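Side-chain contacts in endosialidase (Enterobacteria phage phi92, PDB 4HIZ), which cleaves alpha-2,8 and alpha-2,9 linkages within polymers of sialic acid, acting as an endosialidase: residues Thr296-Asp299 with Tyr303-Ala306; Ser503-Leu506 with Gly512-Ala515; Gly120-Thr125 with Cys478-Trp483; Val161-Tyr166 with Met170-Ala175. All coordinates share one frame; numbering follows the deposited sequence.

Overall arrangement
All four contacts fall within the catalytic beta-propeller range of the chain. Interactions 1 and 4 lie at the turn ends of two antiparallel hairpins, 291-297 with 304-311 and 157-166 with 172-181; their centres are 22 Å apart and their nearest atoms about 6 Å. Interaction 3 joins segments whose nearest ends are 353 positions apart, and along the chain both hairpins fall between its two segments. Interaction 2 lies in a long loop with a calcium ion at one end and a glycan-contacting serine, Ser503, at the other; it is 38 Å from interaction 1, centre to centre, across the middle of the chain. Interaction 4 borders another glycan pocket, which includes His136, Tyr146 and Glu176.

Interaction 1 of 4, residues Thr296-Asp299 with Tyr303-Ala306; sequences TVID and YTFA. With EDO (1,2-ethanediol), chain J.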
loop_
_atom_site.group_PDB
_atom_site.type_symbol
_atom_site.label_atom_id
_atom_site.label_comp_id
_atom_site.label_asym_id
_atom_site.label_seq_id
_atom_site.Cartn_x
_atom_site.Cartn_y
_atom_site.Cartn_z
ATOM N N THR A 296 12.507 33.245 -5.641
ATOM C CA THR A 296 13.721 33.307 -4.824
ATOM C C THR A 296 13.667 34.501 -3.861
ATOM O O THR A 296 13.128 35.574 -4.174
ATOM C CB THR A 296 15.005 33.362 -5.709
ATOM O OG1 THR A 296 16.173 33.229 -4.893
ATOM C CG2 THR A 296 15.093 34.692 -6.477
ATOM N N VAL A 297 14.197 34.291 -2.661
ATOM C CA VAL A 297 14.222 35.345 -1.644
ATOM C C VAL A 297 15.439 36.241 -1.784
ATOM O O VAL A 297 16.559 35.758 -1.914
ATOM C CB VAL A 297 14.211 34.752 -0.240
ATOM C CG1 VAL A 297 14.409 35.870 0.828
ATOM C CG2 VAL A 297 12.903 34.030 -0.022
ATOM N N ILE A 298 15.218 37.549 -1.731
ATOM C CA ILE A 298 16.311 38.512 -1.763
ATOM C C ILE A 298 16.630 38.937 -0.314
ATOM O O ILE A 298 17.797 39.044 0.053
ATOM C CB ILE A 298 15.926 39.716 -2.638
ATOM C CG1 ILE A 298 15.946 39.295 -4.118
ATOM C CG2 ILE A 298 16.861 40.932 -2.366
ATOM C CD1 ILE A 298 14.895 39.935 -4.926
ATOM N N ASP A 299 15.602 39.165 0.511
ATOM C CA ASP A 299 15.815 39.542 1.914
ATOM C C ASP A 299 14.711 38.891 2.764
ATOM O O ASP A 299 13.548 39.298 2.682
ATOM C CB ASP A 299 15.746 41.078 2.012
ATOM C CG ASP A 299 16.114 41.637 3.400
ATOM O OD1 ASP A 299 15.845 41.016 4.432
ATOM O OD2 ASP A 299 16.634 42.774 3.463
ATOM N N TYR A 303 11.023 40.542 3.637
ATOM C CA TYR A 303 10.054 39.929 2.729
ATOM C C TYR A 303 10.227 40.481 1.326
ATOM O O TYR A 303 9.265 40.821 0.632
ATOM C CB TYR A 303 8.615 40.085 3.237
ATOM C CG TYR A 303 8.432 39.295 4.503
ATOM C CD1 TYR A 303 8.787 39.850 5.735
ATOM C CD2 TYR A 303 7.972 37.978 4.466
ATOM C CE1 TYR A 303 8.664 39.141 6.901
ATOM C CE2 TYR A 303 7.859 37.234 5.643
ATOM C CZ TYR A 303 8.205 37.828 6.856
ATOM O OH TYR A 303 8.106 37.106 8.035
ATOM N N THR A 304 11.476 40.573 0.914
ATOM C CA THR A 304 11.780 40.958 -0.473
ATOM C C THR A 304 12.054 39.691 -1.273
ATOM O O THR A 304 12.934 38.910 -0.928
ATOM C CB THR A 304 13.041 41.884 -0.519
ATOM O OG1 THR A 304 12.858 43.024 0.357
ATOM C CG2 THR A 304 13.259 42.394 -1.925
ATOM N N PHE A 305 11.286 39.468 -2.330
ATOM C CA PHE A 305 11.489 38.272 -3.152
ATOM C C PHE A 305 11.106 38.531 -4.601
ATOM O O PHE A 305 10.535 39.570 -4.937
ATOM C CB PHE A 305 10.789 37.034 -2.553
ATOM C CG PHE A 305 9.264 37.111 -2.439
ATOM C CD1 PHE A 305 8.435 37.186 -3.569
ATOM C CD2 PHE A 305 8.661 36.945 -1.192
ATOM C CE1 PHE A 305 7.028 37.183 -3.436
ATOM C CE2 PHE A 305 7.251 36.908 -1.051
ATOM C CZ PHE A 305 6.430 37.044 -2.151
ATOM N N ALA A 306 11.457 37.592 -5.469
ATOM C CA ALA A 306 11.165 37.748 -6.878
ATOM C C ALA A 306 10.483 36.464 -7.380
ATOM O O ALA A 306 10.784 35.361 -6.905
ATOM C CB ALA A 306 12.435 38.007 -7.674
HETATM C C1 EDO J . 18.719 30.009 -3.066
HETATM O O1 EDO J . 17.914 29.017 -2.415
HETATM C C2 EDO J . 17.993 31.353 -3.120
HETATM O O2 EDO J . 16.556 31.171 -3.143
HETATM O O HOH W 1 15.074 44.570 1.036
#
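Two successive backbone amides, those of Ile298 and Asp299, converge on one acceptor, Thr304 O: Ile298 N lies 2.8 Å from Thr304 O, and Asp299 N approaches the same oxygen from the same face of its carbonyl plane. This is a classic beta bulge, and it shifts the antiparallel register by one residue. At the next step Tyr303 and Thr304 both face Asp299, a G1 bulge, with Thr304 N bonded to Asp299 O. Before the distortion the pairing is regular, Thr296 and Ala306 exchanging two backbone hydrogen bonds. The bulge turns Ile298 toward the partner strand, where its CB lies 3.8 Å from Thr304 CG2 as the two side chains cross obliquely. Its CD1 runs on to Ala306 CB, 4.2 Å away. Phe305 CB packs 3.9 Å from Val297 CA, but with chi1 at 62° the ring swings off this strand. Water 1 donates to Thr304 OG1 (2.8 Å) and only weakly to Asp299 OD2; Thr304 OG1 also bonds Asn325 O, and Asp299 OD2 bonds Asn302. Thr296 OG1 meets an ethanediol oxygen, O2, at 2.7 Å and is also bonded to Tyr354 N. The hairpin 291-297/304-311 is thus flanked on one side by strand 347-355, touched by Thr296, Ile298 and Ala306, and on the other by strand 144-154, where Val297 and Phe305 reach Cys154; strand 318-324 pairs with 304-311.

Interaction 2 of 4, residues Ser503-Leu506 with Gly512-Ala515; sequences SKKL and GHPA. With CA (calcium ion), chain B.
One side-chain hydrogen bond carries the polar part: the imidazole of His513 donates from NE2 to Lys505 O at 2.9 Å, with an N-H...O angle of 164°. The acceptor lies at the ring edge, only 5° out of the imidazole plane, yet NE2 itself stands well above the plane of the carbonyl it meets. This bond implies that NE2 carries a hydrogen, and with the acceptor so near the ring plane it restrains the ring's rotation. Van der Waals contact is slight: Lys505 CB touches the ring at CE1 (3.8 Å), the lysine chain crossing the imidazole at about a right angle. Farther out the lysine bends at its last torsion (chi4 -83°), and NZ bonds Ser498 OG, a residue of the glycan pocket that also includes Ser503. Metal coordination belongs to the other segment: His513 O binds the calcium ion at 2.4 Å and Ala515 O at 2.5 Å, the rest of the shell coming from Thr79 O, Phe81 O and Asp516 OD2. His513 therefore serves two ends, its backbone holding the metal and its ring holding the loop 503-506. The result is a calcium site built largely from backbone carbonyls, tied through one histidine to a loop that contacts sialic acid.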
loop_
_atom_site.group_PDB
_atom_site.type_symbol
_atom_site.label_atom_id
_atom_site.label_comp_id
_atom_site.label_asym_id
_atom_site.label_seq_id
_atom_site.Cartn_x
_atom_site.Cartn_y
_atom_site.Cartn_z
ATOM N N SER A 503 -10.204 7.939 -23.445
ATOM C CA SER A 503 -10.111 9.342 -23.873
ATOM C C SER A 503 -10.526 10.307 -22.750
ATOM O O SER A 503 -10.078 11.468 -22.739
ATOM C CB SER A 503 -10.934 9.609 -25.131
ATOM O OG SER A 503 -12.311 9.489 -24.824
ATOM N N LYS A 504 -11.364 9.844 -21.815
ATOM C CA LYS A 504 -11.751 10.666 -20.651
ATOM C C LYS A 504 -10.616 10.893 -19.630
ATOM O O LYS A 504 -10.752 11.741 -18.754
ATOM C CB LYS A 504 -12.962 10.071 -19.924
ATOM C CG LYS A 504 -14.286 10.147 -20.684
ATOM C CD LYS A 504 -15.425 9.525 -19.863
ATOM C CE LYS A 504 -16.675 9.325 -20.703
ATOM N NZ LYS A 504 -17.851 8.989 -19.854
ATOM N N LYS A 505 -9.517 10.160 -19.785
ATOM C CA LYS A 505 -8.313 10.309 -18.956
ATOM C C LYS A 505 -8.535 9.959 -17.489
ATOM O O LYS A 505 -7.876 10.523 -16.587
ATOM C CB LYS A 505 -7.715 11.729 -19.104
ATOM C CG LYS A 505 -7.212 11.932 -20.568
ATOM C CD LYS A 505 -6.430 13.214 -20.724
ATOM C CE LYS A 505 -5.934 13.384 -22.183
ATOM N NZ LYS A 505 -4.663 12.641 -22.471
ATOM N N LEU A 506 -9.440 9.023 -17.236
ATOM C CA LEU A 506 -9.672 8.584 -15.858
ATOM C C LEU A 506 -8.430 7.919 -15.259
ATOM O O LEU A 506 -7.950 6.912 -15.775
ATOM C CB LEU A 506 -10.840 7.581 -15.794
ATOM C CG LEU A 506 -12.171 8.051 -16.420
ATOM C CD1 LEU A 506 -13.184 6.892 -16.364
ATOM C CD2 LEU A 506 -12.696 9.249 -15.651
ATOM N N GLY A 512 -3.769 4.099 -15.247
ATOM C CA GLY A 512 -3.782 5.557 -15.140
ATOM C C GLY A 512 -2.687 6.178 -15.994
ATOM O O GLY A 512 -2.380 5.689 -17.096
ATOM N N HIS A 513 -2.113 7.281 -15.503
ATOM C CA HIS A 513 -1.122 8.061 -16.245
ATOM C C HIS A 513 0.292 7.766 -15.804
ATOM O O HIS A 513 0.556 7.651 -14.577
ATOM C CB HIS A 513 -1.444 9.555 -16.034
ATOM C CG HIS A 513 -2.820 9.881 -16.506
ATOM N ND1 HIS A 513 -3.142 9.933 -17.849
ATOM C CD2 HIS A 513 -3.975 10.064 -15.828
ATOM C CE1 HIS A 513 -4.438 10.168 -17.974
ATOM N NE2 HIS A 513 -4.967 10.265 -16.761
ATOM N N PRO A 514 1.226 7.691 -16.773
ATOM C CA PRO A 514 2.582 7.209 -16.446
ATOM C C PRO A 514 3.472 8.314 -15.904
ATOM O O PRO A 514 4.610 8.025 -15.534
ATOM C CB PRO A 514 3.135 6.742 -17.814
ATOM C CG PRO A 514 2.377 7.580 -18.828
ATOM C CD PRO A 514 0.975 7.719 -18.228
ATOM N N ALA A 515 2.993 9.564 -15.891
ATOM C CA ALA A 515 3.821 10.653 -15.363
ATOM C C ALA A 515 3.948 10.603 -13.838
ATOM O O ALA A 515 2.939 10.575 -13.134
ATOM C CB ALA A 515 3.187 12.000 -15.773
HETATM CA CA CA B . 1.371 8.680 -12.528
#

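Interaction 3 of 4, residues Gly120-Thr125 with Cys478-Trp483; sequences GDDGQT and CVKDGW. With EDO (1,2-ethanediol), chain L; EDO (1,2-ethanediol), chain R.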
loop_
_atom_site.group_PDB
_atom_site.type_symbol
_atom_site.label_atom_id
_atom_site.label_comp_id
_atom_site.label_asym_id
_atom_site.label_seq_id
_atom_site.Cartn_x
_atom_site.Cartn_y
_atom_site.Cartn_z
ATOM N N GLY A 120 11.374 13.258 4.894
ATOM C CA GLY A 120 11.984 13.458 6.203
ATOM C C GLY A 120 13.273 12.687 6.433
ATOM O O GLY A 120 13.761 12.639 7.565
ATOM N N ASP A 121 13.836 12.086 5.384
ATOM C CA ASP A 121 15.071 11.306 5.544
ATOM C C ASP A 121 16.100 11.595 4.433
ATOM O O ASP A 121 16.735 10.668 3.897
ATOM C CB ASP A 121 14.745 9.799 5.623
ATOM C CG ASP A 121 13.881 9.328 4.482
ATOM O OD1 ASP A 121 13.875 9.988 3.399
ATOM O OD2 ASP A 121 13.252 8.230 4.645
ATOM N N ASP A 122 16.279 12.885 4.117
ATOM C CA ASP A 122 17.297 13.290 3.174
ATOM C C ASP A 122 17.012 12.777 1.758
ATOM O O ASP A 122 17.936 12.654 0.950
ATOM C CB ASP A 122 18.713 12.926 3.670
ATOM C CG ASP A 122 19.060 13.678 4.950
ATOM O OD1 ASP A 122 18.882 14.904 4.974
ATOM O OD2 ASP A 122 19.440 13.070 5.952
ATOM N N GLY A 123 15.742 12.491 1.468
ATOM C CA GLY A 123 15.328 12.166 0.103
ATOM C C GLY A 123 15.334 10.673 -0.172
ATOM O O GLY A 123 15.258 10.273 -1.346
ATOM N N GLN A 124 15.448 9.848 0.876
ATOM C CA GLN A 124 15.374 8.409 0.632
ATOM C C GLN A 124 13.955 7.946 0.410
ATOM O O GLN A 124 13.717 7.115 -0.472
ATOM C CB GLN A 124 15.952 7.651 1.849
ATOM C CG GLN A 124 17.424 7.937 2.004
ATOM C CD GLN A 124 18.018 7.120 3.146
ATOM O OE1 GLN A 124 18.361 5.944 2.946
ATOM N NE2 GLN A 124 18.105 7.715 4.342
ATOM N N THR A 125 13.016 8.436 1.226
ATOM C CA THR A 125 11.610 8.048 1.103
ATOM C C THR A 125 10.722 9.270 1.182
ATOM O O THR A 125 11.095 10.290 1.782
ATOM C CB THR A 125 11.123 7.026 2.185
ATOM O OG1 THR A 125 11.058 7.647 3.482
ATOM C CG2 THR A 125 12.032 5.771 2.233
ATOM N N CYS A 478 16.807 21.846 -5.403
ATOM C CA CYS A 478 16.986 22.419 -4.068
ATOM C C CYS A 478 18.158 21.721 -3.375
ATOM O O CYS A 478 18.718 20.749 -3.900
ATOM C CB CYS A 478 15.698 22.277 -3.226
ATOM S SG CYS A 478 15.196 20.535 -2.981
ATOM N N VAL A 479 18.549 22.227 -2.200
ATOM C CA VAL A 479 19.735 21.698 -1.532
ATOM C C VAL A 479 19.457 21.533 -0.067
ATOM O O VAL A 479 18.827 22.404 0.562
ATOM C CB VAL A 479 20.932 22.702 -1.712
ATOM C CG1 VAL A 479 22.137 22.356 -0.812
ATOM C CG2 VAL A 479 21.376 22.714 -3.180
ATOM N N LYS A 480 19.951 20.437 0.503
ATOM C CA LYS A 480 19.937 20.277 1.966
ATOM C C LYS A 480 21.295 19.797 2.415
ATOM O O LYS A 480 21.711 18.714 2.073
ATOM C CB LYS A 480 18.848 19.311 2.442
ATOM C CG LYS A 480 18.874 19.130 3.996
ATOM C CD LYS A 480 17.825 18.147 4.502
ATOM C CE LYS A 480 17.946 17.938 6.029
ATOM N NZ LYS A 480 19.210 17.265 6.368
ATOM N N ASP A 481 22.006 20.639 3.164
ATOM C CA ASP A 481 23.335 20.289 3.666
ATOM C C ASP A 481 24.244 19.819 2.530
ATOM O O ASP A 481 24.413 20.529 1.524
ATOM C CB ASP A 481 23.222 19.259 4.829
ATOM C CG ASP A 481 22.400 19.812 6.011
ATOM O OD1 ASP A 481 22.753 20.900 6.520
ATOM O OD2 ASP A 481 21.377 19.195 6.415
ATOM N N GLY A 482 24.746 18.599 2.646
ATOM C CA GLY A 482 25.677 18.068 1.660
ATOM C C GLY A 482 25.093 17.371 0.453
ATOM O O GLY A 482 25.833 16.729 -0.287
ATOM N N TRP A 483 23.789 17.520 0.240
ATOM C CA TRP A 483 23.138 16.906 -0.900
ATOM C C TRP A 483 22.364 17.938 -1.716
ATOM O O TRP A 483 21.696 18.829 -1.169
ATOM C CB TRP A 483 22.109 15.870 -0.415
ATOM C CG TRP A 483 22.613 14.623 0.232
ATOM C CD1 TRP A 483 22.409 14.235 1.535
ATOM C CD2 TRP A 483 23.336 13.568 -0.405
ATOM N NE1 TRP A 483 22.959 12.979 1.735
ATOM C CE2 TRP A 483 23.560 12.564 0.565
ATOM C CE3 TRP A 483 23.852 13.393 -1.702
ATOM C CZ2 TRP A 483 24.248 11.374 0.265
ATOM C CZ3 TRP A 483 24.546 12.207 -2.005
ATOM C CH2 TRP A 483 24.737 11.213 -1.017
HETATM C C1 EDO L . 16.495 25.456 0.397
HETATM O O1 EDO L . 15.194 25.700 -0.130
HETATM C C2 EDO L . 17.610 25.627 -0.637
HETATM O O2 EDO L . 17.321 24.842 -1.778
HETATM C C1 EDO R . 17.873 22.624 6.436
HETATM O O1 EDO R . 16.619 22.867 7.070
HETATM C C2 EDO R . 18.546 21.371 6.966
HETATM O O2 EDO R . 19.958 21.564 6.888
HETATM O O HOH W 2 20.974 16.480 3.710
#
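Asp122 and Lys480 meet in a salt bridge, Lys480 NZ lying 2.8 Å from Asp122 OD1 and using the syn lone pair of that oxygen. The two side chains cross at about a right angle. The lysine stretches out along its first three torsions, CG anti to the backbone N (chi1 179°), which brings CE to 3.3 Å from Asp122 OD1; the bend at chi4 (-66°) then swings NZ onto that oxygen. This is the close-packed side, and a second subunit seals it: Tyr433 OH of that chain bonds both Asp122 OD2 and Lys480 NZ, and its Phe493 packs on Lys480. Water 2 adds a polar link, donating to Asp122 OD1 and to Lys480 O.

Both partners sit on tight turns. Asp121 to Gln124 form a type I' turn after strand 113-119, and Lys480 to Trp483 form a type II' turn at the hairpin between strands 473-480 and 483-490, so the bridge joins turns of two propeller sheets at a subunit interface. Asp121 steadies its own turn, taking Thr125 N on OD1 and Thr125 OG1 (2.6 Å) on OD2.

Beyond the lysine the contact opens up. Asp481, an exposed residue, holds Lys480 NZ through OD2 at 2.9 Å, met nearly along the C-O axis of that oxygen, which makes a three-residue salt-bridge network; an ethanediol hydroxyl bonds the same OD2 weakly. Trp483 is only a loose neighbour of Asp122, its CD1 4.5 Å from Asp122 CB, while its indole makes a cation-pi contact with Arg521.

Interaction 4 of 4, residues Val161-Tyr166 with Met170-Ala175; sequences VIETRY and MRLKKA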
loop_
_atom_site.group_PDB
_atom_site.type_symbol
_atom_site.label_atom_id
_atom_site.label_comp_id
_atom_site.label_asym_id
_atom_site.label_seq_id
_atom_site.Cartn_x
_atom_site.Cartn_y
_atom_site.Cartn_z
ATOM N N VAL A 161 2.405 31.622 -5.869
ATOM C CA VAL A 161 1.533 32.338 -6.780
ATOM C C VAL A 161 0.572 31.286 -7.321
ATOM O O VAL A 161 0.953 30.440 -8.147
ATOM C CB VAL A 161 2.277 33.026 -7.950
ATOM C CG1 VAL A 161 1.261 33.766 -8.867
ATOM C CG2 VAL A 161 3.306 34.011 -7.395
ATOM N N ILE A 162 -0.652 31.330 -6.806
ATOM C CA ILE A 162 -1.680 30.387 -7.196
ATOM C C ILE A 162 -2.484 31.019 -8.310
ATOM O O ILE A 162 -3.143 32.063 -8.138
ATOM C CB ILE A 162 -2.595 30.022 -6.021
ATOM C CG1 ILE A 162 -1.778 29.335 -4.914
ATOM C CG2 ILE A 162 -3.737 29.145 -6.516
ATOM C CD1 ILE A 162 -1.022 28.032 -5.367
ATOM N N GLU A 163 -2.369 30.423 -9.481
ATOM C CA GLU A 163 -2.993 30.940 -10.688
ATOM C C GLU A 163 -4.367 30.333 -10.882
ATOM O O GLU A 163 -4.592 29.165 -10.547
ATOM C CB GLU A 163 -2.123 30.551 -11.883
ATOM C CG GLU A 163 -0.755 31.272 -11.903
ATOM C CD GLU A 163 0.106 30.871 -13.074
ATOM O OE1 GLU A 163 -0.166 29.799 -13.701
ATOM O OE2 GLU A 163 1.086 31.605 -13.347
ATOM N N THR A 164 -5.270 31.100 -11.493
ATOM C CA THR A 164 -6.564 30.574 -11.913
ATOM C C THR A 164 -6.548 30.558 -13.438
ATOM O O THR A 164 -6.348 31.618 -14.068
ATOM C CB THR A 164 -7.714 31.471 -11.411
ATOM O OG1 THR A 164 -7.789 31.411 -9.993
ATOM C CG2 THR A 164 -9.056 31.018 -11.968
ATOM N N ARG A 165 -6.716 29.382 -14.045
ATOM C CA ARG A 165 -6.591 29.259 -15.508
ATOM C C ARG A 165 -7.852 28.633 -16.082
ATOM O O ARG A 165 -8.535 27.834 -15.419
ATOM C CB ARG A 165 -5.358 28.398 -15.886
ATOM C CG ARG A 165 -4.061 28.900 -15.135
ATOM C CD ARG A 165 -2.742 28.326 -15.728
ATOM N NE ARG A 165 -2.502 28.849 -17.079
ATOM C CZ ARG A 165 -1.525 29.707 -17.396
ATOM N NH1 ARG A 165 -1.401 30.130 -18.659
ATOM N NH2 ARG A 165 -0.644 30.113 -16.472
ATOM N N TYR A 166 -8.149 28.965 -17.337
ATOM C CA TYR A 166 -9.329 28.413 -17.988
ATOM C C TYR A 166 -9.127 26.954 -18.384
ATOM O O TYR A 166 -8.104 26.572 -18.950
ATOM C CB TYR A 166 -9.660 29.262 -19.238
ATOM C CG TYR A 166 -10.235 30.618 -18.896
ATOM C CD1 TYR A 166 -11.553 30.731 -18.473
ATOM C CD2 TYR A 166 -9.475 31.785 -19.029
ATOM C CE1 TYR A 166 -12.103 31.961 -18.161
ATOM C CE2 TYR A 166 -10.030 33.041 -18.727
ATOM C CZ TYR A 166 -11.337 33.099 -18.287
ATOM O OH TYR A 166 -11.936 34.292 -17.981
ATOM N N MET A 170 -6.347 27.047 -21.230
ATOM C CA MET A 170 -5.232 27.236 -20.321
ATOM C C MET A 170 -4.790 28.673 -20.139
ATOM O O MET A 170 -3.752 28.901 -19.520
ATOM C CB MET A 170 -4.033 26.378 -20.740
ATOM C CG MET A 170 -4.047 24.955 -20.117
ATOM S SD MET A 170 -3.887 25.061 -18.301
ATOM C CE MET A 170 -2.149 25.434 -18.113
ATOM N N ARG A 171 -5.553 29.643 -20.652
ATOM C CA ARG A 171 -5.130 31.024 -20.416
ATOM C C ARG A 171 -5.248 31.418 -18.953
ATOM O O ARG A 171 -6.119 30.937 -18.220
ATOM C CB ARG A 171 -5.905 32.014 -21.315
ATOM C CG ARG A 171 -5.496 31.833 -22.749
ATOM C CD ARG A 171 -6.243 32.760 -23.684
ATOM N NE ARG A 171 -5.910 32.443 -25.064
ATOM C CZ ARG A 171 -6.586 32.945 -26.090
ATOM N NH1 ARG A 171 -7.629 33.713 -25.847
ATOM N NH2 ARG A 171 -6.260 32.641 -27.340
ATOM N N LEU A 172 -4.387 32.340 -18.554
ATOM C CA LEU A 172 -4.357 32.783 -17.167
ATOM C C LEU A 172 -5.480 33.815 -16.937
ATOM O O LEU A 172 -5.447 34.924 -17.526
ATOM C CB LEU A 172 -2.986 33.399 -16.870
ATOM C CG LEU A 172 -2.784 33.916 -15.435
ATOM C CD1 LEU A 172 -2.999 32.791 -14.408
ATOM C CD2 LEU A 172 -1.391 34.505 -15.291
ATOM N N LYS A 173 -6.495 33.467 -16.145
ATOM C CA LYS A 173 -7.571 34.407 -15.822
ATOM C C LYS A 173 -7.132 35.431 -14.782
ATOM O O LYS A 173 -7.343 36.632 -14.979
ATOM C CB LYS A 173 -8.817 33.678 -15.339
ATOM C CG LYS A 173 -9.974 34.600 -14.947
ATOM C CD LYS A 173 -11.193 33.772 -14.567
ATOM C CE LYS A 173 -12.435 34.630 -14.363
ATOM N NZ LYS A 173 -12.402 35.284 -13.041
ATOM N N LYS A 174 -6.541 34.977 -13.678
ATOM C CA LYS A 174 -5.981 35.901 -12.699
ATOM C C LYS A 174 -4.973 35.123 -11.877
ATOM O O LYS A 174 -4.896 33.901 -11.973
ATOM C CB LYS A 174 -7.069 36.451 -11.773
ATOM C CG LYS A 174 -7.741 35.359 -10.931
ATOM C CD LYS A 174 -8.993 35.889 -10.210
ATOM C CE LYS A 174 -8.648 36.731 -9.004
ATOM N NZ LYS A 174 -9.804 37.632 -8.609
ATOM N N ALA A 175 -4.194 35.824 -11.066
ATOM C CA ALA A 175 -3.223 35.155 -10.209
ATOM C C ALA A 175 -3.271 35.774 -8.832
ATOM O O ALA A 175 -3.511 36.998 -8.690
ATOM C CB ALA A 175 -1.809 35.270 -10.805
#
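The guanidinium of Arg165 has Leu172 over one face, with CB 3.9 Å above the plane and offset toward the rim, and oxygen acceptors round its edge. Both NE and NH1 grip Met170 O, NE at 2.7 Å, and that oxygen lies close to the guanidinium plane. Farther round the edge, NH2 donates to Glu163 OE1 at 2.8 Å, nearly in the guanidinium plane, but it comes to the carboxylate from above, 51° out of its plane. A bend at chi3 (67°) turns the group into this position, and NH1 has a further acceptor in Thr290 O. Glu163 is held from outside as well, OE1 by His147 and OE2 by Thr292, so the ion pair is fixed from several directions. Leu172 CD1 wedges beneath the pair, 3.5 Å from Glu163 CB, and Met170 CE lies 3.6 Å from Arg165 NE.

On the other face of the sheet Thr164 and Lys174 run side by side, with Thr164 CB 3.9 Å from Lys174 CG. The Tyr166 ring crosses the Lys173 chain, whose CD comes 3.5 Å from Tyr166 OH. Thr164 O takes Lys173 N and, weakly, Lys174 N: a classic bulge that displaces the register by one residue. The two strands run antiparallel at 161°, forming the turn end of hairpin 157-166/172-181, central in a sheet between strands 144-154 and 272-275. Val161 and Arg165 reach strand 291-297, while Thr164 and Tyr166 lean on Val144 of strand 144-154.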